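Local coordinates for protein lactate racemase (Thermoanaerobacterium thermosaccharolyticum, PDB 2YJG) that interconverts the D- and L-isomers of lactate, using a nickel-pincer cofactor derived from nicotinic acid mononucleotide that this apoprotein lacks, at residues N292-V297 and Q357-I362; G299-E304 and A364-N369; G327-F332 and K385-T390. All blocks are in the same frame, centred on the assembly; numbering follows the deposited sequence.

Contact 1: residues N292-V297 and Q357-I362; sequences NIYQSV and QWEAQI
Y294 lays its ring across the side chain of E359 in a helix-helix packing of the alpha/beta C-terminal domain, whose core is a parallel sheet. Helices 293-305 and 357-369 meet here at their N-terminal ends; the axes of the segments 293-297 and 357-362 approach to 9.7 Å at 57°. E359 CG stands almost exactly over the middle of the Y294 ring, 3.3 Å from its centroid, a CH-pi contact. Beyond CG the chain bends (chi2 70°), which turns the carboxylate nearly parallel to the ring, 7° between the planes, so that ring and acid are stacked. The bend also carries E359 OE2 past the ring to the backbone of the opposing helix, 2.6 Å from Y294 O; with two oxygens so close, the acid probably holds a proton and donates it, as its burial would allow. The phenol end of Y294 reaches the indole of W358, OH to NE1 3.3 Å, and F328 meets the tyrosine ring edge-to-face. W358 in turn lies against H200, which by similarity binds the cofactor's nickel, placing this helix pair beside the probable active site. At the start of helix 293-305, N292 is the N-cap: its OD1 accepts from Q295 N at 2.8 Å, nearly along the C=O axis. Q295, a substrate-binding residue by similarity, accepts from K298 NZ with its OE1. One turn on from Y294, a methyl of V297 faces a methyl of I362, CG1 to CG2 3.6 Å.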
loop_
_atom_site.group_PDB
_atom_site.type_symbol
_atom_site.label_atom_id
_atom_site.label_comp_id
_atom_site.label_asym_id
_atom_site.label_seq_id
_atom_site.Cartn_x
_atom_site.Cartn_y
_atom_site.Cartn_z
ATOM N N ASN A 292 -6.843 2.374 -28.148
ATOM C CA ASN A 292 -8.232 2.593 -28.579
ATOM C C ASN A 292 -8.328 3.749 -29.552
ATOM O O ASN A 292 -7.384 4.562 -29.663
ATOM C CB ASN A 292 -9.154 2.747 -27.344
ATOM C CG ASN A 292 -8.801 3.912 -26.490
ATOM O OD1 ASN A 292 -8.616 5.009 -27.017
ATOM N ND2 ASN A 292 -8.676 3.710 -25.158
ATOM N N ILE A 293 -9.435 3.778 -30.302
ATOM C CA ILE A 293 -9.730 4.828 -31.282
ATOM C C ILE A 293 -9.697 6.225 -30.681
ATOM O O ILE A 293 -9.075 7.123 -31.278
ATOM C CB ILE A 293 -10.998 4.578 -32.092
ATOM C CG1 ILE A 293 -10.960 3.179 -32.701
ATOM C CG2 ILE A 293 -11.116 5.612 -33.223
ATOM C CD1 ILE A 293 -12.246 2.836 -33.484
ATOM N N TYR A 294 -10.271 6.353 -29.481
ATOM C CA TYR A 294 -10.263 7.599 -28.714
ATOM C C TYR A 294 -8.832 8.183 -28.682
ATOM O O TYR A 294 -8.611 9.343 -29.012
ATOM C CB TYR A 294 -10.797 7.289 -27.319
ATOM C CG TYR A 294 -11.021 8.492 -26.434
ATOM C CD1 TYR A 294 -9.970 9.064 -25.761
ATOM C CD2 TYR A 294 -12.293 9.042 -26.255
ATOM C CE1 TYR A 294 -10.149 10.183 -24.937
ATOM C CE2 TYR A 294 -12.492 10.134 -25.399
ATOM C CZ TYR A 294 -11.432 10.691 -24.756
ATOM O OH TYR A 294 -11.631 11.775 -23.949
ATOM N N GLN A 295 -7.861 7.380 -28.279
ATOM C CA GLN A 295 -6.471 7.844 -28.179
ATOM C C GLN A 295 -5.892 8.172 -29.541
ATOM O O GLN A 295 -5.085 9.064 -29.682
ATOM C CB GLN A 295 -5.575 6.798 -27.488
ATOM C CG GLN A 295 -5.771 6.687 -25.999
ATOM C CD GLN A 295 -5.608 7.957 -25.291
ATOM O OE1 GLN A 295 -4.676 8.728 -25.551
ATOM N NE2 GLN A 295 -6.523 8.212 -24.334
ATOM N N SER A 296 -6.306 7.430 -30.548
ATOM C CA SER A 296 -5.731 7.572 -31.916
ATOM C C SER A 296 -6.055 8.884 -32.632
ATOM O O SER A 296 -5.332 9.275 -33.566
ATOM C CB SER A 296 -6.178 6.414 -32.792
ATOM O OG SER A 296 -7.512 6.612 -33.298
ATOM N N VAL A 297 -7.089 9.586 -32.169
ATOM C CA VAL A 297 -7.318 10.962 -32.620
ATOM C C VAL A 297 -6.068 11.832 -32.401
ATOM O O VAL A 297 -5.847 12.746 -33.170
ATOM C CB VAL A 297 -8.541 11.562 -31.935
ATOM C CG1 VAL A 297 -8.888 13.040 -32.481
ATOM C CG2 VAL A 297 -9.764 10.621 -32.104
ATOM N N GLN A 357 -16.745 14.426 -25.265
ATOM C CA GLN A 357 -17.236 15.241 -26.367
ATOM C C GLN A 357 -16.081 15.923 -27.134
ATOM O O GLN A 357 -16.140 16.079 -28.354
ATOM C CB GLN A 357 -18.290 16.252 -25.880
ATOM C CG GLN A 357 -17.817 17.512 -25.315
ATOM C CD GLN A 357 -18.950 18.583 -25.232
ATOM O OE1 GLN A 357 -20.085 18.275 -24.796
ATOM N NE2 GLN A 357 -18.621 19.828 -25.595
ATOM N N TRP A 358 -15.051 16.328 -26.407
ATOM C CA TRP A 358 -13.954 17.077 -26.992
ATOM C C TRP A 358 -13.147 16.208 -28.004
ATOM O O TRP A 358 -12.593 16.705 -28.982
ATOM C CB TRP A 358 -13.081 17.640 -25.887
ATOM C CG TRP A 358 -12.581 16.641 -24.898
ATOM C CD1 TRP A 358 -11.435 15.934 -24.963
ATOM C CD2 TRP A 358 -13.240 16.239 -23.698
ATOM N NE1 TRP A 358 -11.315 15.098 -23.874
ATOM C CE2 TRP A 358 -12.427 15.275 -23.080
ATOM C CE3 TRP A 358 -14.444 16.578 -23.108
ATOM C CZ2 TRP A 358 -12.780 14.651 -21.868
ATOM C CZ3 TRP A 358 -14.763 16.029 -21.900
ATOM C CH2 TRP A 358 -13.937 15.075 -21.275
ATOM N N GLU A 359 -13.038 14.921 -27.685
ATOM C CA GLU A 359 -12.302 13.948 -28.532
ATOM C C GLU A 359 -13.091 13.774 -29.801
ATOM O O GLU A 359 -12.524 13.676 -30.930
ATOM C CB GLU A 359 -12.177 12.597 -27.805
ATOM C CG GLU A 359 -10.967 11.723 -28.118
ATOM C CD GLU A 359 -9.659 12.275 -27.603
ATOM O OE1 GLU A 359 -9.690 13.341 -26.928
ATOM O OE2 GLU A 359 -8.561 11.641 -27.834
ATOM N N ALA A 360 -14.428 13.678 -29.695
ATOM C CA ALA A 360 -15.267 13.625 -30.883
ATOM C C ALA A 360 -15.199 14.914 -31.727
ATOM O O ALA A 360 -15.229 14.871 -32.971
ATOM C CB ALA A 360 -16.802 13.278 -30.563
ATOM N N GLN A 361 -15.146 16.059 -31.046
ATOM C CA GLN A 361 -15.119 17.329 -31.720
ATOM C C GLN A 361 -13.845 17.406 -32.575
ATOM O O GLN A 361 -13.858 17.790 -33.766
ATOM C CB GLN A 361 -15.123 18.434 -30.663
ATOM C CG GLN A 361 -15.238 19.825 -31.276
ATOM C CD GLN A 361 -15.279 20.943 -30.251
ATOM O OE1 GLN A 361 -15.477 20.704 -29.050
ATOM N NE2 GLN A 361 -15.106 22.180 -30.728
ATOM N N ILE A 362 -12.721 17.100 -31.949
ATOM C CA ILE A 362 -11.459 17.072 -32.710
ATOM C C ILE A 362 -11.441 16.123 -33.847
ATOM O O ILE A 362 -10.983 16.516 -34.945
ATOM C CB ILE A 362 -10.261 16.846 -31.770
ATOM C CG1 ILE A 362 -10.248 18.017 -30.826
ATOM C CG2 ILE A 362 -8.812 16.627 -32.620
ATOM C CD1 ILE A 362 -9.365 17.867 -29.564
#

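Contact 2: residues G299-E304 and A364-N369; sequences GMTAGE and ARILIN
Helix segments 299-304 and 364-369 run in roughly the same direction, their axes 38° apart and 10.3 Å at closest approach, with the nearest CA pair at E304 and I366. A side-on bidentate salt bridge joins these two helices, which pack on the parallel sheet. E304 extends straight out from its helix, CG anti to the backbone N, and presents its carboxylate to the side of the R365 guanidinium that carries NE and NH2. The two flat groups are nearly coplanar, 14° between them. R365 NH2 donates to E304 OE1 and R365 NE to E304 OE2, each bond 2.9 Å long, and both oxygens use their syn lone pairs. A bend at chi3 of R365 (78°) turns the guanidinium to meet the acid. A water ties E304 OE2 to the backbone as well, donating to that oxygen and, at 3.0 Å, to R365 O. Beside the ion pair I366 reaches between the helices: its CD1 touches M300 CB at 3.7 Å, while its CG1 lies against E304 CD. T301 packs its methyl CG2 beside R365 NH2, and its OG1 hydrogen-bonds to K298 O. I366 also touches V372 of strand 371-375. The paired bonds fix the rotation of both charged groups; R211 NH1 lies close to R365 NH1, so the carboxylate of E304 probably offsets some of the repulsion between the two arginines.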
loop_
_atom_site.group_PDB
_atom_site.type_symbol
_atom_site.label_atom_id
_atom_site.label_comp_id
_atom_site.label_asym_id
_atom_site.label_seq_id
_atom_site.Cartn_x
_atom_site.Cartn_y
_atom_site.Cartn_z
ATOM N N GLY A 299 -2.688 11.080 -32.753
ATOM C CA GLY A 299 -1.835 10.839 -33.955
ATOM C C GLY A 299 -2.477 11.399 -35.214
ATOM O O GLY A 299 -1.821 11.899 -36.124
ATOM N N MET A 300 -3.805 11.302 -35.312
ATOM C CA MET A 300 -4.464 11.858 -36.471
ATOM C C MET A 300 -4.281 13.365 -36.634
ATOM O O MET A 300 -4.245 13.875 -37.789
ATOM C CB MET A 300 -5.977 11.593 -36.446
ATOM C CG MET A 300 -6.392 10.120 -36.434
ATOM S SD MET A 300 -8.181 9.969 -36.439
ATOM C CE MET A 300 -8.312 8.223 -36.142
ATOM N N THR A 301 -4.198 14.068 -35.499
ATOM C CA THR A 301 -3.949 15.529 -35.529
ATOM C C THR A 301 -2.562 15.856 -36.109
ATOM O O THR A 301 -2.408 16.907 -36.723
ATOM C CB THR A 301 -4.091 16.275 -34.159
ATOM O OG1 THR A 301 -3.065 15.890 -33.231
ATOM C CG2 THR A 301 -5.547 16.140 -33.565
ATOM N N ALA A 302 -1.563 14.981 -35.886
ATOM C CA ALA A 302 -0.215 15.173 -36.454
ATOM C C ALA A 302 -0.379 14.959 -37.964
ATOM O O ALA A 302 0.160 15.732 -38.745
ATOM C CB ALA A 302 0.789 14.153 -35.862
ATOM N N GLY A 303 -1.155 13.941 -38.348
ATOM C CA GLY A 303 -1.599 13.771 -39.739
ATOM C C GLY A 303 -2.234 14.993 -40.387
ATOM O O GLY A 303 -1.870 15.418 -41.522
ATOM N N GLU A 304 -3.218 15.566 -39.686
ATOM C CA GLU A 304 -3.980 16.678 -40.163
ATOM C C GLU A 304 -3.063 17.845 -40.532
ATOM O O GLU A 304 -3.246 18.453 -41.567
ATOM C CB GLU A 304 -4.901 17.163 -39.035
ATOM C CG GLU A 304 -5.842 18.329 -39.357
ATOM C CD GLU A 304 -6.597 18.785 -38.086
ATOM O OE1 GLU A 304 -6.076 18.586 -36.987
ATOM O OE2 GLU A 304 -7.697 19.379 -38.185
ATOM N N ALA A 364 -14.083 15.051 -35.534
ATOM C CA ALA A 364 -14.931 15.678 -36.527
ATOM C C ALA A 364 -14.210 16.811 -37.297
ATOM O O ALA A 364 -14.333 16.904 -38.486
ATOM C CB ALA A 364 -16.350 16.159 -35.927
ATOM N N ARG A 365 -13.452 17.649 -36.618
ATOM C CA ARG A 365 -12.669 18.720 -37.280
ATOM C C ARG A 365 -11.800 18.072 -38.382
ATOM O O ARG A 365 -11.785 18.523 -39.536
ATOM C CB ARG A 365 -11.803 19.473 -36.269
ATOM C CG ARG A 365 -10.991 20.534 -36.879
ATOM C CD ARG A 365 -10.084 21.157 -35.902
ATOM N NE ARG A 365 -8.900 20.302 -35.664
ATOM C CZ ARG A 365 -8.254 20.187 -34.518
ATOM N NH1 ARG A 365 -8.665 20.803 -33.400
ATOM N NH2 ARG A 365 -7.224 19.366 -34.451
ATOM N N ILE A 366 -11.126 16.959 -38.049
ATOM C CA ILE A 366 -10.274 16.273 -39.043
ATOM C C ILE A 366 -11.047 15.755 -40.216
ATOM O O ILE A 366 -10.731 16.061 -41.318
ATOM C CB ILE A 366 -9.461 15.152 -38.387
ATOM C CG1 ILE A 366 -8.598 15.790 -37.350
ATOM C CG2 ILE A 366 -8.525 14.405 -39.407
ATOM C CD1 ILE A 366 -7.908 14.760 -36.446
ATOM N N LEU A 367 -12.113 15.021 -39.964
ATOM C CA LEU A 367 -12.856 14.345 -40.962
ATOM C C LEU A 367 -13.688 15.257 -41.856
ATOM O O LEU A 367 -14.223 14.812 -42.893
ATOM C CB LEU A 367 -13.739 13.286 -40.274
ATOM C CG LEU A 367 -13.115 12.167 -39.458
ATOM C CD1 LEU A 367 -14.203 11.219 -38.845
ATOM C CD2 LEU A 367 -12.194 11.369 -40.354
ATOM N N ILE A 368 -13.885 16.509 -41.448
ATOM C CA ILE A 368 -14.589 17.461 -42.300
ATOM C C ILE A 368 -13.718 17.874 -43.460
ATOM O O ILE A 368 -14.265 18.089 -44.520
ATOM C CB ILE A 368 -15.043 18.735 -41.542
ATOM C CG1 ILE A 368 -16.176 18.374 -40.563
ATOM C CG2 ILE A 368 -15.561 19.829 -42.540
ATOM C CD1 ILE A 368 -16.363 19.446 -39.539
ATOM N N ASN A 369 -12.385 17.913 -43.265
ATOM C CA ASN A 369 -11.405 18.359 -44.272
ATOM C C ASN A 369 -10.535 17.225 -44.889
ATOM O O ASN A 369 -9.735 17.510 -45.806
ATOM C CB ASN A 369 -10.410 19.335 -43.641
ATOM C CG ASN A 369 -10.941 20.704 -43.438
ATOM O OD1 ASN A 369 -12.066 21.041 -43.807
ATOM N ND2 ASN A 369 -10.115 21.537 -42.767
HETATM O O HOH W 1 -9.006 19.484 -40.311
#

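Contact 3: residues G327-F332 and K385-T390; sequences GFYRWF and KDMFMT
M387 is the bump of this contact: its side chain pushes into a hollow lined by F328, Y329 and F332 of helix 326-333. The methyl CE leads. It sits over one face of the F328 ring, 3.6 Å from the centroid and displaced toward the rim, and it also touches F332 CD1 at 3.5 Å. The sulfur of M387 lies at the edge of the Y329 ring, SD to CD1 3.9 Å, so M387 makes Met-aromatic contacts with two rings. The bend at chi3 (81°) turns CE out of the line of the chain and onto F328. Next to it, F388 sets CD2 against the edge of the F332 ring, 3.7 Å from F332 CD2. The chain leaves helix 381-386 at F388, which has positive phi and is the C-prime residue of a Schellman motif. At the margin of the hollow Y329 OH donates at 2.6 Å to D386 OD2, which accepts with its anti lone pair. D386 OD2 also forms a salt bridge with K333. Apolar and Met-aromatic packing inside and a charge-assisted bond at the margin thus hold the end of helix 381-386 to helix 326-333, and the lysine probably keeps D386 ionised.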
loop_
_atom_site.group_PDB
_atom_site.type_symbol
_atom_site.label_atom_id
_atom_site.label_comp_id
_atom_site.label_asym_id
_atom_site.label_seq_id
_atom_site.Cartn_x
_atom_site.Cartn_y
_atom_site.Cartn_z
ATOM N N GLY A 327 -19.583 7.266 -25.487
ATOM C CA GLY A 327 -20.095 8.611 -25.871
ATOM C C GLY A 327 -19.360 9.142 -27.116
ATOM O O GLY A 327 -19.970 9.576 -28.091
ATOM N N PHE A 328 -18.034 9.025 -27.083
ATOM C CA PHE A 328 -17.185 9.349 -28.241
ATOM C C PHE A 328 -17.723 8.675 -29.461
ATOM O O PHE A 328 -17.933 9.319 -30.466
ATOM C CB PHE A 328 -15.746 8.889 -27.916
ATOM C CG PHE A 328 -14.799 8.900 -29.105
ATOM C CD1 PHE A 328 -14.451 10.084 -29.736
ATOM C CD2 PHE A 328 -14.162 7.723 -29.501
ATOM C CE1 PHE A 328 -13.527 10.079 -30.799
ATOM C CE2 PHE A 328 -13.247 7.701 -30.542
ATOM C CZ PHE A 328 -12.931 8.871 -31.209
ATOM N N TYR A 329 -17.970 7.357 -29.371
ATOM C CA TYR A 329 -18.432 6.556 -30.498
ATOM C C TYR A 329 -19.832 6.978 -31.004
ATOM O O TYR A 329 -20.080 7.126 -32.217
ATOM C CB TYR A 329 -18.439 5.115 -30.043
ATOM C CG TYR A 329 -19.046 4.118 -30.969
ATOM C CD1 TYR A 329 -18.599 3.973 -32.276
ATOM C CD2 TYR A 329 -20.083 3.259 -30.519
ATOM C CE1 TYR A 329 -19.162 3.013 -33.126
ATOM C CE2 TYR A 329 -20.616 2.288 -31.358
ATOM C CZ TYR A 329 -20.141 2.152 -32.656
ATOM O OH TYR A 329 -20.699 1.199 -33.488
ATOM N N ARG A 330 -20.734 7.136 -30.057
ATOM C CA ARG A 330 -22.163 7.461 -30.263
ATOM C C ARG A 330 -22.355 8.817 -30.952
ATOM O O ARG A 330 -23.251 8.975 -31.714
ATOM C CB ARG A 330 -22.854 7.439 -28.895
ATOM C CG ARG A 330 -24.398 7.494 -28.788
ATOM C CD ARG A 330 -24.894 7.415 -27.243
ATOM N NE ARG A 330 -24.015 8.117 -26.253
ATOM C CZ ARG A 330 -24.020 7.936 -24.918
ATOM N NH1 ARG A 330 -24.880 7.082 -24.333
ATOM N NH2 ARG A 330 -23.143 8.615 -24.146
ATOM N N TRP A 331 -21.465 9.766 -30.746
ATOM C CA TRP A 331 -21.544 11.019 -31.481
ATOM C C TRP A 331 -21.583 10.755 -32.962
ATOM O O TRP A 331 -22.394 11.332 -33.608
ATOM C CB TRP A 331 -20.377 11.968 -31.148
ATOM C CG TRP A 331 -20.551 12.725 -29.882
ATOM C CD1 TRP A 331 -19.772 12.655 -28.774
ATOM C CD2 TRP A 331 -21.512 13.763 -29.629
ATOM N NE1 TRP A 331 -20.230 13.542 -27.831
ATOM C CE2 TRP A 331 -21.268 14.264 -28.357
ATOM C CE3 TRP A 331 -22.564 14.308 -30.384
ATOM C CZ2 TRP A 331 -22.103 15.230 -27.760
ATOM C CZ3 TRP A 331 -23.377 15.300 -29.792
ATOM C CH2 TRP A 331 -23.093 15.784 -28.555
ATOM N N PHE A 332 -20.744 9.827 -33.454
ATOM C CA PHE A 332 -20.657 9.500 -34.862
ATOM C C PHE A 332 -21.751 8.519 -35.270
ATOM O O PHE A 332 -22.405 8.681 -36.310
ATOM C CB PHE A 332 -19.295 8.931 -35.170
ATOM C CG PHE A 332 -18.213 9.946 -34.973
ATOM C CD1 PHE A 332 -17.668 10.143 -33.708
ATOM C CD2 PHE A 332 -17.847 10.762 -35.981
ATOM C CE1 PHE A 332 -16.731 11.096 -33.479
ATOM C CE2 PHE A 332 -16.886 11.779 -35.762
ATOM C CZ PHE A 332 -16.354 11.947 -34.534
ATOM N N LYS A 385 -15.890 2.158 -39.647
ATOM C CA LYS A 385 -16.912 2.513 -40.656
ATOM C C LYS A 385 -18.034 3.402 -40.089
ATOM O O LYS A 385 -18.491 4.380 -40.717
ATOM C CB LYS A 385 -17.533 1.242 -41.251
ATOM C CG LYS A 385 -16.677 0.483 -42.200
ATOM C CD LYS A 385 -17.415 -0.743 -42.752
ATOM C CE LYS A 385 -16.522 -1.895 -43.113
ATOM N NZ LYS A 385 -17.221 -3.224 -42.883
ATOM N N ASP A 386 -18.443 3.078 -38.879
ATOM C CA ASP A 386 -19.486 3.796 -38.180
ATOM C C ASP A 386 -19.026 5.221 -37.839
ATOM O O ASP A 386 -19.838 6.102 -37.643
ATOM C CB ASP A 386 -19.849 3.078 -36.876
ATOM C CG ASP A 386 -20.733 1.840 -37.078
ATOM O OD1 ASP A 386 -21.138 1.556 -38.193
ATOM O OD2 ASP A 386 -21.003 1.180 -36.068
ATOM N N MET A 387 -17.713 5.438 -37.760
ATOM C CA MET A 387 -17.130 6.739 -37.453
ATOM C C MET A 387 -16.623 7.482 -38.698
ATOM O O MET A 387 -15.752 8.334 -38.627
ATOM C CB MET A 387 -16.046 6.595 -36.372
ATOM C CG MET A 387 -16.623 6.037 -35.085
ATOM S SD MET A 387 -15.462 5.826 -33.727
ATOM C CE MET A 387 -15.405 7.505 -33.129
ATOM N N PHE A 388 -17.270 7.211 -39.821
ATOM C CA PHE A 388 -16.993 7.854 -41.081
ATOM C C PHE A 388 -15.526 7.773 -41.483
ATOM O O PHE A 388 -15.019 8.688 -42.104
ATOM C CB PHE A 388 -17.453 9.297 -41.045
ATOM C CG PHE A 388 -18.876 9.459 -40.538
ATOM C CD1 PHE A 388 -19.923 8.918 -41.227
ATOM C CD2 PHE A 388 -19.131 10.135 -39.372
ATOM C CE1 PHE A 388 -21.212 9.064 -40.779
ATOM C CE2 PHE A 388 -20.405 10.286 -38.921
ATOM C CZ PHE A 388 -21.450 9.732 -39.626
ATOM N N MET A 389 -14.853 6.686 -41.104
ATOM C CA MET A 389 -13.513 6.412 -41.545
ATOM C C MET A 389 -13.525 5.106 -42.378
ATOM O O MET A 389 -14.605 4.510 -42.595
ATOM C CB MET A 389 -12.601 6.344 -40.355
ATOM C CG MET A 389 -12.498 7.672 -39.709
ATOM S SD MET A 389 -11.380 7.644 -38.373
ATOM C CE MET A 389 -12.344 6.803 -37.079
ATOM N N THR A 390 -12.364 4.709 -42.907
ATOM C CA THR A 390 -12.271 3.506 -43.725
ATOM C C THR A 390 -11.218 2.622 -43.110
ATOM O O THR A 390 -10.029 3.050 -42.917
ATOM C CB THR A 390 -11.866 3.815 -45.164
ATOM O OG1 THR A 390 -12.762 4.743 -45.729
ATOM C CG2 THR A 390 -11.813 2.548 -46.007
#

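In the fold
All three contacts lie in the C-terminal domain, on one side of the chain's centre. Contacts 1 and 2 are successive levels of a single helix pair, 293-305 with 357-369, their centres about 10 Å apart and joined where I362 touches T301. Contact 3, about 10 Å from contact 1 and about 14 Å from contact 2 between centres, brings in helix 326-333, which lies between the paired helices in the sequence, and the end of helix 381-386. The first segments of all three precede every second one. The helix pair packs on strand 371-375 of the parallel sheet, with helix 326-333 stacked on both helices, and helix 293-305 carries Q295 and K298, probable substrate-binding residues.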